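Local coordinates for protein acyl-coenzyme A oxidase 3 (Yarrowia lipolytica, PDB 5YS9) that oxidises acyl-CoA substrates of different chain lengths to (2E)-enoyl-CoA in peroxisomal beta-oxidation, using FAD and passing the electrons to oxygen to give hydrogen peroxide, at residues A[183-188]-A[271-276]. Sequence-based numbering, arbitrary orientation.
Sequences DTDEFI and IPRQNM
R273 and D185 each swing CG anti to the backbone N (chi1 -168° and -158°), and a bend at chi3 of R273 then turns the edge of its guanidinium to the carboxylate. In this salt bridge R273 NH2 donates to the syn lone pair of D185 OD1 at 2.8 Å, with OD2 of the same carboxylate also close. The two flat groups are nearly coplanar, 26° apart. Y180 OH is also hydrogen-bonded to D185 OD1, and R273 NE is taken by the backbone carbonyl of V283. A leucine in place of R273 would probably leave the D185 carboxylate without its counter-charge and the V283 carbonyl without this donor. Next to the ion pair, strands 186-190 and 262-272 run antiparallel in the beta domain of the acyl-CoA dehydrogenase/oxidase fold: F187 and I271 form a hydrogen-bonded pair, F187 N to I271 O at 2.7 Å and I271 N to F187 O at 2.8 Å. Past the non-hydrogen-bonded pair E186-P272, R273 N still donates to D185 O (3.0 Å); D185 and E186 form a G1 beta bulge against strand 177-181. The F187 ring meets R273 O with its edge, CE2 to O 3.6 Å, while M276 SD lies obliquely 4.8 Å from the ring centroid, a Met-aromatic contact; F229 packs edge-to-face with the same ring.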
# COMPACT_ATOMS: atom_id res chain seq x y z
N ASP A 183 36.87 39.26 5.44
CA ASP A 183 37.98 39.69 4.64
C ASP A 183 37.62 39.65 3.18
O ASP A 183 37.96 40.55 2.44
CB ASP A 183 39.13 38.72 4.85
CG ASP A 183 40.34 39.37 5.47
OD1 ASP A 183 41.14 39.95 4.71
OD2 ASP A 183 40.49 39.30 6.70
N THR A 184 36.95 38.59 2.77
CA THR A 184 36.55 38.46 1.38
C THR A 184 35.09 38.75 1.14
O THR A 184 34.64 38.72 0.02
CB THR A 184 36.89 37.07 0.87
OG1 THR A 184 36.48 36.12 1.84
CG2 THR A 184 38.37 36.95 0.69
N ASP A 185 34.35 39.06 2.19
CA ASP A 185 32.92 39.27 2.06
C ASP A 185 32.20 38.06 1.46
O ASP A 185 31.39 38.20 0.55
CB ASP A 185 32.64 40.53 1.27
CG ASP A 185 31.27 41.07 1.54
OD1 ASP A 185 30.75 40.83 2.63
OD2 ASP A 185 30.72 41.73 0.66
N GLU A 186 32.53 36.88 1.95
CA GLU A 186 32.03 35.62 1.45
C GLU A 186 31.41 34.73 2.54
O GLU A 186 31.65 34.93 3.73
CB GLU A 186 33.20 34.88 0.79
CG GLU A 186 33.67 35.50 -0.54
CD GLU A 186 34.75 34.66 -1.22
OE1 GLU A 186 35.68 34.18 -0.54
OE2 GLU A 186 34.67 34.47 -2.45
N PHE A 187 30.59 33.78 2.11
CA PHE A 187 30.25 32.62 2.94
C PHE A 187 31.05 31.40 2.48
O PHE A 187 31.25 31.21 1.29
CB PHE A 187 28.76 32.31 2.92
CG PHE A 187 27.92 33.34 3.59
CD1 PHE A 187 27.94 33.46 4.97
CD2 PHE A 187 27.13 34.21 2.84
CE1 PHE A 187 27.16 34.41 5.59
CE2 PHE A 187 26.36 35.17 3.46
CZ PHE A 187 26.37 35.27 4.84
N ILE A 188 31.49 30.61 3.45
CA ILE A 188 32.01 29.28 3.22
C ILE A 188 30.90 28.28 3.55
O ILE A 188 30.52 28.12 4.71
CB ILE A 188 33.22 28.99 4.12
CG1 ILE A 188 34.33 30.04 3.87
CG2 ILE A 188 33.75 27.58 3.86
CD1 ILE A 188 35.60 29.80 4.70
N ILE A 271 31.21 31.42 -1.51
CA ILE A 271 30.19 32.20 -2.24
C ILE A 271 30.17 33.66 -1.76
O ILE A 271 30.48 33.91 -0.60
CB ILE A 271 28.75 31.62 -2.13
CG1 ILE A 271 28.26 31.60 -0.71
CG2 ILE A 271 28.66 30.22 -2.73
CD1 ILE A 271 26.79 31.30 -0.62
N PRO A 272 29.78 34.61 -2.63
CA PRO A 272 29.66 35.98 -2.09
C PRO A 272 28.56 36.07 -1.01
O PRO A 272 27.61 35.29 -1.06
CB PRO A 272 29.32 36.83 -3.33
CG PRO A 272 29.65 35.97 -4.53
CD PRO A 272 29.38 34.56 -4.05
N ARG A 273 28.72 36.96 -0.04
CA ARG A 273 27.63 37.32 0.92
C ARG A 273 26.25 37.56 0.25
O ARG A 273 25.18 37.18 0.78
CB ARG A 273 28.01 38.60 1.68
CG ARG A 273 27.14 38.95 2.88
CD ARG A 273 27.59 40.26 3.56
NE ARG A 273 26.82 41.38 2.98
CZ ARG A 273 27.25 42.26 2.09
NH1 ARG A 273 26.41 43.16 1.62
NH2 ARG A 273 28.50 42.25 1.66
N GLN A 274 26.28 38.19 -0.91
CA GLN A 274 25.05 38.58 -1.60
C GLN A 274 24.21 37.37 -2.08
O GLN A 274 23.07 37.54 -2.55
CB GLN A 274 25.40 39.50 -2.78
CG GLN A 274 25.95 40.87 -2.42
CD GLN A 274 27.45 40.94 -2.14
OE1 GLN A 274 28.17 39.93 -2.11
NE2 GLN A 274 27.93 42.16 -1.93
N ASN A 275 24.78 36.16 -1.97
CA ASN A 275 24.10 34.97 -2.44
C ASN A 275 23.15 34.47 -1.42
O ASN A 275 22.25 33.72 -1.76
CB ASN A 275 25.08 33.86 -2.81
CG ASN A 275 25.61 33.98 -4.23
OD1 ASN A 275 26.01 32.98 -4.82
ND2 ASN A 275 25.60 35.16 -4.79
N MET A 276 23.36 34.85 -0.16
CA MET A 276 22.38 34.62 0.89
C MET A 276 21.16 35.41 0.57
O MET A 276 21.26 36.60 0.28
CB MET A 276 22.88 35.09 2.23
CG MET A 276 21.85 34.98 3.35
SD MET A 276 22.54 35.53 4.93
CE MET A 276 21.03 35.58 5.92